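Local coordinates for protein uncharacterized RNA methyltransferase pyrab10780 (Pyrococcus abyssi, PDB 2JJQ) that methylates carbon 5 of uridine 54 in tRNA, using S-adenosyl-L-methionine as the methyl donor, at residues G89-Q93 with P413-H417; V119-K123 with N274-N280; F125-I131 with C157-G161; T136-F142 with I151-D155; V206-T212 with F226-S232. All blocks are in the same frame, centred on the assembly; numbering follows the deposited sequence.

Interaction 1. Residues G89-Q93 with P413-H417; sequences GCTLQ and PHTPH
Q93 lays its CG over one face of the H414 imidazole, a CH-pi contact of 4.1 Å from Q93 CG to the ring centroid, while P413 CB lies against the opposite face. The amide of Q93 is turned 54° from the plane of that ring. I124 O bonds to H414 NE2 and helps to fix how the imidazole is rotated. H414 has a positive phi (72°), and its carbonyl faces 89-93, where H414 O accepts from L92 N at 2.8 Å, the donor standing above the carbonyl plane. L92 belongs to a type I beta turn from C90 to Q93, closed by Q93 N to C90 O. By similarity C90 is a ligand of the [4Fe-4S] cluster, and its CB packs 3.9 Å from H414 CB, setting a cluster cysteine against a catalytic-domain loop. L92, apolar and suited to this buried place, drives CD1 to 3.3 Å from T415 O and is backed by F103 of helix 97-112. T91 crosses P416 at about a right angle, T91 OG1 lying 3.4 Å from P416 CD. T415 brings CG2 to 3.7 Å from G89 O; its OG1 is bonded to F412 O and accepts from H417 N, an ST turn.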
# COMPACT_ATOMS: atom_id res chain seq x y z
N GLY A 89 -3.77 8.36 -7.05
CA GLY A 89 -4.47 7.93 -5.83
C GLY A 89 -4.52 8.99 -4.73
O GLY A 89 -5.28 8.86 -3.77
N CYS A 90 -3.70 10.03 -4.87
CA CYS A 90 -3.52 11.04 -3.81
C CYS A 90 -4.67 12.06 -3.70
O CYS A 90 -4.50 13.29 -3.80
CB CYS A 90 -2.20 11.76 -4.02
SG CYS A 90 -0.81 10.61 -3.80
N THR A 91 -5.85 11.53 -3.47
CA THR A 91 -7.04 12.35 -3.53
C THR A 91 -7.19 13.37 -2.41
O THR A 91 -8.10 14.21 -2.44
CB THR A 91 -8.21 11.44 -3.58
OG1 THR A 91 -8.05 10.48 -2.54
CG2 THR A 91 -8.16 10.71 -4.96
N LEU A 92 -6.30 13.32 -1.41
CA LEU A 92 -6.35 14.36 -0.35
C LEU A 92 -5.12 15.26 -0.37
O LEU A 92 -4.88 15.97 0.59
CB LEU A 92 -6.46 13.76 1.06
CG LEU A 92 -7.64 12.81 1.39
CD1 LEU A 92 -7.54 12.32 2.82
CD2 LEU A 92 -8.99 13.43 1.07
N GLN A 93 -4.33 15.21 -1.45
CA GLN A 93 -3.04 15.93 -1.49
C GLN A 93 -3.17 17.43 -1.45
O GLN A 93 -2.20 18.14 -1.21
CB GLN A 93 -2.23 15.58 -2.75
CG GLN A 93 -0.74 15.77 -2.49
CD GLN A 93 0.19 15.35 -3.68
OE1 GLN A 93 0.26 14.17 -4.05
NE2 GLN A 93 0.94 16.31 -4.21
N PRO A 413 -0.55 8.53 3.58
CA PRO A 413 -0.74 9.99 3.47
C PRO A 413 -1.33 10.41 2.10
O PRO A 413 -1.02 9.80 1.06
CB PRO A 413 0.69 10.53 3.56
CG PRO A 413 1.48 9.45 4.32
CD PRO A 413 0.84 8.15 3.96
N HIS A 414 -2.15 11.48 2.10
CA HIS A 414 -2.73 12.04 0.88
C HIS A 414 -3.82 11.17 0.26
O HIS A 414 -4.26 11.47 -0.85
CB HIS A 414 -1.69 12.41 -0.19
CG HIS A 414 -0.50 13.12 0.37
ND1 HIS A 414 -0.62 14.31 1.07
CD2 HIS A 414 0.83 12.82 0.35
CE1 HIS A 414 0.58 14.73 1.44
NE2 HIS A 414 1.48 13.84 1.03
N THR A 415 -4.22 10.11 0.95
CA THR A 415 -5.36 9.29 0.55
C THR A 415 -6.30 9.23 1.75
O THR A 415 -5.88 9.50 2.90
CB THR A 415 -4.92 7.85 0.20
OG1 THR A 415 -4.75 7.12 1.42
CG2 THR A 415 -3.60 7.84 -0.58
N PRO A 416 -7.56 8.80 1.53
CA PRO A 416 -8.47 8.64 2.67
C PRO A 416 -8.22 7.40 3.54
O PRO A 416 -8.93 7.18 4.52
CB PRO A 416 -9.86 8.53 2.02
CG PRO A 416 -9.67 8.61 0.58
CD PRO A 416 -8.22 8.52 0.24
N HIS A 417 -7.21 6.59 3.19
CA HIS A 417 -7.04 5.29 3.81
C HIS A 417 -6.20 5.33 5.06
O HIS A 417 -5.28 6.15 5.19
CB HIS A 417 -6.40 4.31 2.82
CG HIS A 417 -7.10 4.27 1.51
ND1 HIS A 417 -8.45 3.99 1.40
CD2 HIS A 417 -6.67 4.52 0.26
CE1 HIS A 417 -8.80 4.04 0.13
NE2 HIS A 417 -7.73 4.34 -0.59

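Interaction 2. Residues V119-K123 with N274-N280; sequences VPSPK and NSYQAVN
K123 lies across one face of the Y276 ring, its CD 3.7 Å from the ring centroid in a CH-pi contact. A bend at the end of the lysine chain (chi4 -85°) carries NZ off its extended line, beyond CE, which lies 3.3 Å from Y276 OH. F202 meets the same tyrosine edge-to-face. Beside this contact, P122 rests its CB 3.9 Å from Y276 CB and crosses Q277 at about a right angle; a compact, rigid proline suits this close approach to the helix.

Polar groups take over further along. S121 OG, placed anti to its own nitrogen (chi1 -178°), sits in the amide plane of N274 and accepts from N274 ND2 at 2.9 Å in a nearly straight bond, while donating to K123 O at 2.7 Å; ND2 also donates to M411 O. The amide of Q277 reaches out through a bend at chi2: NE2 gives a bond to V119 O of 3.0 Å, less straight at 131°, and also donates to D410 O, whereas Q277 OE1 accepts from N280 ND2 at 3.0 Å. With NE2 donating and OE1 accepting, the amide is probably held in one orientation. N274 OD1, turned back onto the chain, accepts from Q277 N at 3.1 Å and weakly from Y276 N, making N274 the N-cap of helix 275-288, which begins just after the S-adenosyl-L-methionine-binding Q272.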
# COMPACT_ATOMS: atom_id res chain seq x y z
N VAL A 119 -1.70 7.89 14.19
CA VAL A 119 -0.26 8.24 14.23
C VAL A 119 0.18 8.78 12.88
O VAL A 119 -0.03 8.10 11.86
CB VAL A 119 0.57 6.99 14.60
CG1 VAL A 119 2.10 7.27 14.65
CG2 VAL A 119 0.02 6.35 15.90
N PRO A 120 0.75 10.01 12.86
CA PRO A 120 1.22 10.63 11.61
C PRO A 120 2.31 9.81 11.00
O PRO A 120 3.09 9.15 11.71
CB PRO A 120 1.78 12.01 12.06
CG PRO A 120 1.31 12.21 13.47
CD PRO A 120 1.07 10.84 14.04
N SER A 121 2.32 9.77 9.66
CA SER A 121 3.49 9.23 8.96
C SER A 121 4.72 10.11 9.27
O SER A 121 4.59 11.36 9.31
CB SER A 121 3.21 9.17 7.47
OG SER A 121 4.33 8.61 6.80
N PRO A 122 5.88 9.48 9.60
CA PRO A 122 7.09 10.25 9.96
C PRO A 122 7.50 11.17 8.83
O PRO A 122 8.05 12.26 9.10
CB PRO A 122 8.13 9.14 10.20
CG PRO A 122 7.31 8.02 10.84
CD PRO A 122 5.97 8.08 10.07
N LYS A 123 7.22 10.76 7.60
CA LYS A 123 7.46 11.61 6.42
C LYS A 123 6.26 11.57 5.53
O LYS A 123 5.59 10.56 5.49
CB LYS A 123 8.68 11.16 5.63
CG LYS A 123 10.01 11.19 6.38
CD LYS A 123 11.11 10.92 5.35
CE LYS A 123 12.51 10.95 5.97
NZ LYS A 123 13.10 12.30 6.08
N ASN A 274 4.85 2.22 2.74
CA ASN A 274 5.37 3.38 3.46
C ASN A 274 6.40 2.88 4.46
O ASN A 274 6.08 2.37 5.52
CB ASN A 274 4.21 4.15 4.10
CG ASN A 274 4.65 5.33 4.93
OD1 ASN A 274 5.82 5.44 5.34
ND2 ASN A 274 3.69 6.19 5.27
N SER A 275 7.66 2.98 4.09
CA SER A 275 8.67 2.32 4.93
C SER A 275 8.70 2.96 6.31
O SER A 275 8.98 2.27 7.30
CB SER A 275 10.06 2.39 4.29
OG SER A 275 10.05 1.63 3.08
N TYR A 276 8.43 4.27 6.37
CA TYR A 276 8.64 5.00 7.65
C TYR A 276 7.63 4.59 8.66
O TYR A 276 7.95 4.27 9.82
CB TYR A 276 8.60 6.50 7.42
CG TYR A 276 9.85 6.94 6.69
CD1 TYR A 276 11.01 7.23 7.39
CD2 TYR A 276 9.90 6.96 5.29
CE1 TYR A 276 12.20 7.59 6.72
CE2 TYR A 276 11.07 7.34 4.62
CZ TYR A 276 12.21 7.64 5.34
OH TYR A 276 13.37 8.04 4.69
N GLN A 277 6.39 4.53 8.20
CA GLN A 277 5.30 4.05 9.09
C GLN A 277 5.40 2.58 9.32
O GLN A 277 4.89 2.08 10.32
CB GLN A 277 3.98 4.17 8.44
CG GLN A 277 3.18 5.29 8.76
CD GLN A 277 2.85 5.60 10.24
OE1 GLN A 277 3.43 5.13 11.26
NE2 GLN A 277 1.95 6.54 10.32
N ALA A 278 5.96 1.84 8.35
CA ALA A 278 6.07 0.39 8.52
C ALA A 278 6.87 0.13 9.80
O ALA A 278 6.65 -0.87 10.45
CB ALA A 278 6.76 -0.21 7.31
N VAL A 279 7.85 0.98 10.09
CA VAL A 279 8.67 0.82 11.30
C VAL A 279 7.72 0.93 12.50
O VAL A 279 7.78 0.11 13.43
CB VAL A 279 9.81 1.86 11.37
CG1 VAL A 279 10.50 1.81 12.73
CG2 VAL A 279 10.83 1.57 10.22
N ASN A 280 6.86 1.95 12.51
CA ASN A 280 5.92 2.08 13.66
C ASN A 280 4.96 0.88 13.73
O ASN A 280 4.60 0.44 14.82
CB ASN A 280 5.12 3.35 13.53
CG ASN A 280 5.96 4.57 13.81
OD1 ASN A 280 7.02 4.49 14.47
ND2 ASN A 280 5.49 5.72 13.36

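Interaction 3. Residues F125-I131 with C157-G161; sequences FGHRNRI and CPVFG
Two backbone hydrogen bonds tie G126 and R128 to the turn that follows C157. G126 N donates to P158 O at 3.0 Å, and R128 N to V159 O at 2.9 Å, the second bond being the straighter (163°). The acceptors are successive carbonyls of a helix-like turn, 158-160, which is closed on itself by G161 N to C157 O at 2.8 Å. Glycines suit the place where the chains come nearest: G126 and G161 both have positive phi, and G126 CA lies 4.1 Å from G161 CA, a closeness that glycine allows. A CH...O contact joins F160 CA to R128 O as well.

C157 is by similarity a ligand of the [4Fe-4S] cluster, and these bonds fasten its turn to the chain entering strand 130-136, the outermost strand of a five-stranded mixed sheet.

Rings also meet backbone atoms. F125 presents an edge to V159 N, and the H127 ring takes V159 O over one face. F160, with CG anti to its nitrogen (chi1 -173°), lays its ring along the backbone of 128-130, with its edge toward R130 N; K201 adds a cation-pi contact to the same ring.

Apolar contacts flank the bonded backbone. F125 runs alongside P158, CD1 lying 3.7 Å from P158 CB, and H127 CE1 touches V159 CB. R128 lies side by side with V159, its extended aliphatic chain passing the valine methyl CG2. I131 fills the angle between F160 and C157: I131 CG2 is 3.6 Å from F160 CB, and I131 CD1 is 3.8 Å from C157 CB.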
# COMPACT_ATOMS: atom_id res chain seq x y z
N PHE A 125 6.45 13.17 2.28
CA PHE A 125 7.00 13.02 0.93
C PHE A 125 8.34 12.22 1.00
O PHE A 125 9.12 12.31 1.98
CB PHE A 125 7.08 14.37 0.19
CG PHE A 125 5.70 14.98 -0.16
CD1 PHE A 125 5.00 14.59 -1.30
CD2 PHE A 125 5.12 15.95 0.67
CE1 PHE A 125 3.74 15.17 -1.63
CE2 PHE A 125 3.83 16.53 0.36
CZ PHE A 125 3.17 16.15 -0.79
N GLY A 126 8.59 11.39 -0.01
CA GLY A 126 9.73 10.49 0.06
C GLY A 126 9.47 9.19 0.82
O GLY A 126 10.37 8.35 0.90
N HIS A 127 8.26 9.01 1.35
CA HIS A 127 7.94 7.82 2.21
C HIS A 127 7.61 6.57 1.41
O HIS A 127 7.68 5.44 1.94
CB HIS A 127 6.76 8.12 3.14
CG HIS A 127 5.53 8.50 2.40
ND1 HIS A 127 5.40 9.72 1.78
CD2 HIS A 127 4.39 7.82 2.12
CE1 HIS A 127 4.24 9.78 1.14
NE2 HIS A 127 3.62 8.63 1.32
N ARG A 128 7.16 6.76 0.17
CA ARG A 128 6.64 5.66 -0.59
C ARG A 128 7.80 4.91 -1.26
O ARG A 128 8.65 5.53 -1.91
CB ARG A 128 5.66 6.19 -1.65
CG ARG A 128 4.81 5.08 -2.21
CD ARG A 128 3.68 5.56 -3.08
NE ARG A 128 3.31 4.38 -3.82
CZ ARG A 128 2.43 3.47 -3.40
NH1 ARG A 128 1.74 3.65 -2.28
NH2 ARG A 128 2.21 2.39 -4.14
N ASN A 129 7.79 3.58 -1.18
CA ASN A 129 8.92 2.78 -1.59
C ASN A 129 8.67 1.96 -2.86
O ASN A 129 9.53 1.14 -3.23
CB ASN A 129 9.35 1.93 -0.41
CG ASN A 129 8.30 0.87 -0.04
OD1 ASN A 129 7.53 0.45 -0.92
ND2 ASN A 129 8.20 0.51 1.25
N ARG A 130 7.53 2.19 -3.54
CA ARG A 130 7.24 1.60 -4.85
C ARG A 130 6.37 2.57 -5.67
O ARG A 130 5.39 3.09 -5.16
CB ARG A 130 6.54 0.24 -4.71
CG ARG A 130 6.24 -0.43 -6.03
CD ARG A 130 5.21 -1.56 -5.97
NE ARG A 130 4.94 -1.96 -7.35
CZ ARG A 130 4.43 -3.12 -7.74
NH1 ARG A 130 4.07 -4.03 -6.85
NH2 ARG A 130 4.27 -3.36 -9.05
N ILE A 131 6.72 2.79 -6.94
CA ILE A 131 5.81 3.46 -7.85
C ILE A 131 5.85 2.73 -9.19
O ILE A 131 6.90 2.11 -9.52
CB ILE A 131 6.16 4.93 -8.06
CG1 ILE A 131 7.57 5.10 -8.61
CG2 ILE A 131 5.95 5.70 -6.72
CD1 ILE A 131 7.87 6.59 -8.76
N CYS A 157 8.20 12.00 -8.89
CA CYS A 157 7.08 11.61 -8.07
C CYS A 157 7.46 11.92 -6.64
O CYS A 157 8.26 11.20 -6.03
CB CYS A 157 6.73 10.15 -8.25
SG CYS A 157 5.52 9.68 -7.02
N PRO A 158 6.92 13.03 -6.10
CA PRO A 158 7.39 13.50 -4.79
C PRO A 158 7.08 12.54 -3.61
O PRO A 158 7.85 12.49 -2.67
CB PRO A 158 6.63 14.85 -4.62
CG PRO A 158 6.22 15.22 -6.04
CD PRO A 158 5.90 13.91 -6.70
N VAL A 159 6.00 11.77 -3.66
CA VAL A 159 5.76 10.80 -2.58
C VAL A 159 6.81 9.65 -2.57
O VAL A 159 7.14 9.14 -1.51
CB VAL A 159 4.33 10.20 -2.55
CG1 VAL A 159 3.28 11.32 -2.44
CG2 VAL A 159 4.03 9.34 -3.77
N PHE A 160 7.34 9.30 -3.75
CA PHE A 160 8.45 8.35 -3.81
C PHE A 160 9.78 9.03 -3.48
O PHE A 160 10.60 8.50 -2.72
CB PHE A 160 8.50 7.71 -5.20
CG PHE A 160 9.51 6.60 -5.30
CD1 PHE A 160 9.12 5.29 -5.05
CD2 PHE A 160 10.85 6.88 -5.62
CE1 PHE A 160 10.04 4.24 -5.11
CE2 PHE A 160 11.80 5.81 -5.72
CZ PHE A 160 11.37 4.49 -5.41
N GLY A 161 10.02 10.21 -4.07
CA GLY A 161 11.18 11.00 -3.75
C GLY A 161 12.09 11.18 -4.96
O GLY A 161 11.77 10.73 -6.09

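Interaction 4. Residues T136-F142 with I151-D155; sequences TKDGIGF and IVDID
I140 and F142 supply the backbone bonds to 151-155. I154 N donates to I140 O at 2.8 Å, and F142 pairs with V152 as an antiparallel hydrogen-bonded pair: V152 N to F142 O is short and straight at 2.7 Å, whereas F142 N to V152 O is longer at 3.3 Å. Between these bonds G141 faces D153 as a non-hydrogen-bonded pair, its CA directing a CH...O contact to V152 O.

One side-chain bond extends the ladder. D153 reaches back with CG anti to its nitrogen (chi1 -179°), and its OD1 accepts from I140 N at 2.7 Å on the anti side of the carboxylate, 31° out of its plane. Aspartate is apt here because the chain turns a corner at 140 and 141, where no backbone carbonyl of 151-155 takes the amide of I140. G139 and G141 let the chains pass closely: G139 CA lies 3.3 Å from D153 OD1.

Apolar packing lies on two sides. F142 and V152 point the same way, and V152 CB sits over one face of the phenyl ring, 4.0 Å from its centroid, while I154 CG2 reaches F142 CE1 from across. I151 meets T136 tip to tip, and its CG2 touches D138 O. T136 OG1 meanwhile donates to G139 O at 2.7 Å, bracing the type I turn from T136 to G139.

The F142-V152 pairing belongs to the antiparallel two-stranded hairpin 142-143 with 151-153, reached through the corner at 140-141; I154 beside it lies near C157, by similarity a cluster ligand.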
# COMPACT_ATOMS: atom_id res chain seq x y z
N THR A 136 4.60 5.76 -22.11
CA THR A 136 3.73 5.77 -23.27
C THR A 136 4.19 6.78 -24.31
O THR A 136 5.06 7.61 -24.06
CB THR A 136 2.26 6.09 -22.87
OG1 THR A 136 2.16 7.49 -22.57
CG2 THR A 136 1.86 5.35 -21.60
N LYS A 137 3.60 6.67 -25.51
CA LYS A 137 3.91 7.60 -26.58
C LYS A 137 3.82 9.06 -26.10
O LYS A 137 4.75 9.86 -26.29
CB LYS A 137 3.01 7.31 -27.80
CG LYS A 137 3.16 8.30 -28.95
CD LYS A 137 2.39 7.82 -30.19
CE LYS A 137 2.24 8.97 -31.20
NZ LYS A 137 1.54 10.13 -30.55
N ASP A 138 2.74 9.39 -25.41
CA ASP A 138 2.54 10.76 -24.95
C ASP A 138 3.03 11.11 -23.55
O ASP A 138 2.59 12.09 -22.97
CB ASP A 138 1.08 11.16 -25.12
CG ASP A 138 0.74 11.44 -26.58
OD1 ASP A 138 1.62 11.98 -27.30
OD2 ASP A 138 -0.38 11.10 -27.01
N GLY A 139 3.90 10.30 -22.98
CA GLY A 139 4.50 10.69 -21.70
C GLY A 139 4.73 9.51 -20.78
O GLY A 139 4.27 8.39 -21.07
N ILE A 140 5.39 9.80 -19.66
CA ILE A 140 5.71 8.82 -18.60
C ILE A 140 5.02 9.29 -17.31
O ILE A 140 5.22 10.44 -16.86
CB ILE A 140 7.25 8.73 -18.40
CG1 ILE A 140 7.96 8.11 -19.62
CG2 ILE A 140 7.60 7.92 -17.11
CD1 ILE A 140 9.44 8.43 -19.74
N GLY A 141 4.20 8.43 -16.73
CA GLY A 141 3.50 8.80 -15.50
C GLY A 141 2.34 7.86 -15.27
O GLY A 141 2.51 6.66 -15.15
N PHE A 142 1.13 8.39 -15.27
CA PHE A 142 -0.02 7.55 -14.92
C PHE A 142 -1.29 8.04 -15.61
O PHE A 142 -1.33 9.16 -16.12
CB PHE A 142 -0.19 7.53 -13.41
CG PHE A 142 -0.32 8.90 -12.80
CD1 PHE A 142 0.81 9.60 -12.40
CD2 PHE A 142 -1.58 9.51 -12.68
CE1 PHE A 142 0.70 10.87 -11.85
CE2 PHE A 142 -1.69 10.80 -12.11
CZ PHE A 142 -0.54 11.47 -11.70
N ILE A 151 -2.64 10.17 -20.51
CA ILE A 151 -1.55 10.04 -19.56
C ILE A 151 -1.23 11.39 -18.94
O ILE A 151 -1.31 12.44 -19.62
CB ILE A 151 -0.27 9.46 -20.22
CG1 ILE A 151 0.75 9.06 -19.16
CG2 ILE A 151 0.36 10.44 -21.22
CD1 ILE A 151 0.58 7.60 -18.74
N VAL A 152 -0.92 11.38 -17.65
CA VAL A 152 -0.36 12.53 -16.97
C VAL A 152 1.17 12.34 -17.02
O VAL A 152 1.68 11.37 -16.48
CB VAL A 152 -0.82 12.58 -15.50
CG1 VAL A 152 -0.14 13.74 -14.78
CG2 VAL A 152 -2.36 12.72 -15.40
N ASP A 153 1.87 13.20 -17.74
CA ASP A 153 3.30 13.09 -17.88
C ASP A 153 4.02 13.80 -16.72
O ASP A 153 3.69 14.93 -16.36
CB ASP A 153 3.71 13.62 -19.25
CG ASP A 153 5.20 13.52 -19.51
OD1 ASP A 153 5.83 12.48 -19.24
OD2 ASP A 153 5.77 14.50 -20.02
N ILE A 154 4.96 13.11 -16.06
CA ILE A 154 5.63 13.67 -14.88
C ILE A 154 7.14 13.54 -14.99
O ILE A 154 7.61 12.64 -15.69
CB ILE A 154 5.17 13.04 -13.56
CG1 ILE A 154 5.65 11.60 -13.45
CG2 ILE A 154 3.65 13.13 -13.41
CD1 ILE A 154 5.18 10.90 -12.19
N ASP A 155 7.86 14.43 -14.31
CA ASP A 155 9.32 14.40 -14.25
C ASP A 155 9.81 13.82 -12.93
O ASP A 155 10.98 13.51 -12.80
CB ASP A 155 9.91 15.79 -14.34
CG ASP A 155 9.66 16.46 -15.66
OD1 ASP A 155 9.66 15.75 -16.71
OD2 ASP A 155 9.45 17.69 -15.64

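Interaction 5. Residues V206-T212 with F226-S232; sequences VMVNFVT and FDSIYWS
V206 and F226 make the tight end of this contact: V206 CG1 sits over one face of the phenyl ring, 3.7 Å from its centroid, and V208 CG1 touches the same ring at its edge. On the face of V208, F210 and W231, I229 lies beside V208 and pushes CG2 to 3.7 Å from F210 CE2, at the edge of that ring. Branched and aromatic residues fill this layer closely, and helix 162-178 packs on it through F210 and F226.

The face carrying M207, N209, Y230 and S232 is more polar and holds a bound water. M207 approaches Y230 obliquely, in a Met-aromatic contact of 5.1 Å from SD to the ring centroid. S232 OG donates to N209 OD1 at 2.8 Å, and the water accepts from N209 ND2 while donating to S232 OG at 2.7 Å, joining both side chains a second time.

Between the faces, parallel strands 206-212 and 228-232 run 15° apart, bonded in regular alternation from S228 N to V206 O through to T212 N to S232 O. Side chains continue the pairing at both ends: D227 OD2 accepts from V206 N at 2.9 Å, and W231 NE1 donates to T212 OG1 at 2.8 Å, the hydroxyl lying in the indole plane. Such extensive pairing of polar groups, most of them buried, is consistent with a well-fixed register, while V208, F210 and I229 supply apolar contact.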
# COMPACT_ATOMS: atom_id res chain seq x y z
N VAL A 206 18.21 0.56 -4.63
CA VAL A 206 17.16 0.88 -5.56
C VAL A 206 17.06 -0.23 -6.59
O VAL A 206 18.08 -0.70 -7.12
CB VAL A 206 17.49 2.16 -6.32
CG1 VAL A 206 16.33 2.57 -7.24
CG2 VAL A 206 17.78 3.26 -5.32
N MET A 207 15.84 -0.64 -6.88
CA MET A 207 15.55 -1.62 -7.93
C MET A 207 14.65 -1.00 -9.00
O MET A 207 13.70 -0.28 -8.69
CB MET A 207 14.81 -2.80 -7.29
CG MET A 207 14.18 -3.78 -8.36
SD MET A 207 13.29 -5.10 -7.51
CE MET A 207 14.70 -5.97 -6.79
N VAL A 208 14.97 -1.24 -10.28
CA VAL A 208 14.10 -0.77 -11.35
C VAL A 208 13.67 -2.01 -12.12
O VAL A 208 14.47 -2.92 -12.31
CB VAL A 208 14.74 0.29 -12.23
CG1 VAL A 208 15.93 -0.27 -12.97
CG2 VAL A 208 13.71 0.85 -13.22
N ASN A 209 12.41 -2.05 -12.52
CA ASN A 209 11.87 -3.19 -13.22
C ASN A 209 11.15 -2.67 -14.47
O ASN A 209 10.22 -1.87 -14.36
CB ASN A 209 10.88 -3.95 -12.31
CG ASN A 209 10.19 -5.12 -13.00
OD1 ASN A 209 10.75 -5.74 -13.90
ND2 ASN A 209 9.00 -5.47 -12.54
N PHE A 210 11.60 -3.10 -15.64
CA PHE A 210 10.99 -2.75 -16.94
C PHE A 210 10.04 -3.83 -17.31
O PHE A 210 10.45 -4.98 -17.54
CB PHE A 210 12.10 -2.55 -18.02
CG PHE A 210 13.08 -1.46 -17.63
CD1 PHE A 210 12.65 -0.13 -17.55
CD2 PHE A 210 14.38 -1.76 -17.25
CE1 PHE A 210 13.53 0.91 -17.14
CE2 PHE A 210 15.25 -0.74 -16.84
CZ PHE A 210 14.82 0.58 -16.78
N VAL A 211 8.75 -3.49 -17.36
CA VAL A 211 7.76 -4.46 -17.74
C VAL A 211 7.42 -4.21 -19.20
O VAL A 211 7.10 -3.09 -19.57
CB VAL A 211 6.46 -4.31 -16.87
CG1 VAL A 211 5.43 -5.31 -17.26
CG2 VAL A 211 6.79 -4.37 -15.30
N THR A 212 7.49 -5.26 -20.02
CA THR A 212 7.36 -5.16 -21.45
C THR A 212 6.47 -6.27 -22.01
O THR A 212 6.07 -7.23 -21.32
CB THR A 212 8.75 -5.29 -22.12
OG1 THR A 212 9.10 -6.67 -22.14
CG2 THR A 212 9.86 -4.46 -21.37
N PHE A 226 21.50 1.65 -10.68
CA PHE A 226 20.81 1.19 -9.48
C PHE A 226 21.31 -0.21 -9.08
O PHE A 226 21.92 -0.94 -9.88
CB PHE A 226 19.29 1.18 -9.72
CG PHE A 226 18.71 2.53 -9.96
CD1 PHE A 226 19.12 3.63 -9.19
CD2 PHE A 226 17.72 2.69 -10.96
CE1 PHE A 226 18.55 4.90 -9.41
CE2 PHE A 226 17.15 3.95 -11.19
CZ PHE A 226 17.57 5.06 -10.42
N ASP A 227 21.09 -0.58 -7.83
CA ASP A 227 21.56 -1.87 -7.34
C ASP A 227 20.99 -3.08 -8.07
O ASP A 227 21.64 -4.12 -8.17
CB ASP A 227 21.16 -1.99 -5.88
CG ASP A 227 21.61 -0.78 -5.08
OD1 ASP A 227 22.61 -0.95 -4.34
OD2 ASP A 227 21.00 0.30 -5.23
N SER A 228 19.74 -2.98 -8.53
CA SER A 228 19.09 -4.12 -9.21
C SER A 228 18.33 -3.55 -10.43
O SER A 228 17.62 -2.53 -10.29
CB SER A 228 18.11 -4.82 -8.23
OG SER A 228 17.39 -5.87 -8.86
N ILE A 229 18.52 -4.14 -11.63
CA ILE A 229 17.72 -3.83 -12.80
C ILE A 229 17.05 -5.13 -13.25
O ILE A 229 17.71 -6.15 -13.40
CB ILE A 229 18.56 -3.31 -13.96
CG1 ILE A 229 19.33 -2.06 -13.54
CG2 ILE A 229 17.62 -3.10 -15.19
CD1 ILE A 229 20.58 -1.81 -14.43
N TYR A 230 15.74 -5.12 -13.42
CA TYR A 230 15.00 -6.28 -13.84
C TYR A 230 14.30 -5.97 -15.15
O TYR A 230 13.91 -4.80 -15.41
CB TYR A 230 13.91 -6.59 -12.82
CG TYR A 230 14.31 -7.66 -11.83
CD1 TYR A 230 13.97 -9.01 -12.05
CD2 TYR A 230 15.01 -7.34 -10.70
CE1 TYR A 230 14.30 -9.99 -11.17
CE2 TYR A 230 15.35 -8.32 -9.78
CZ TYR A 230 14.97 -9.66 -10.00
OH TYR A 230 15.32 -10.65 -9.07
N TRP A 231 14.17 -7.00 -15.98
CA TRP A 231 13.31 -7.01 -17.14
C TRP A 231 12.26 -8.10 -16.94
O TRP A 231 12.62 -9.25 -16.73
CB TRP A 231 14.14 -7.30 -18.39
CG TRP A 231 13.33 -7.48 -19.64
CD1 TRP A 231 12.07 -6.96 -19.92
CD2 TRP A 231 13.71 -8.24 -20.77
NE1 TRP A 231 11.67 -7.36 -21.20
CE2 TRP A 231 12.66 -8.16 -21.73
CE3 TRP A 231 14.89 -8.95 -21.10
CZ2 TRP A 231 12.75 -8.77 -22.99
CZ3 TRP A 231 14.95 -9.59 -22.34
CH2 TRP A 231 13.89 -9.50 -23.26
N SER A 232 10.98 -7.73 -16.98
CA SER A 232 9.87 -8.65 -16.81
C SER A 232 9.00 -8.54 -18.06
O SER A 232 8.84 -7.47 -18.61
CB SER A 232 9.01 -8.30 -15.60
OG SER A 232 9.78 -8.31 -14.40
O HOH W 1 7.50 -8.20 -12.90

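Interactions 1, 2 and 3 touch one another around H127, P413 and H414. P413 CG lies 3.6 Å from S121 CB, H414 NE2 3.4 Å from F125 CZ, and S275 OG probably hydrogen-bonds N129 ND2 at 2.8 Å. The side chains of C90 in interaction 1 and C157 in interaction 3, both cluster ligands by similarity, stand about 7 Å apart. Interaction 2 lies on the catalytic side: the side chain of Q277 is about 12 Å from the bound S-adenosyl-L-homocysteine and about 7 Å from that of E419, the predicted proton acceptor. Interaction 4 continues the chain of interaction 3 outward, and interaction 5, away from the annotated sites, belongs to the sheet that interaction 3 also reaches.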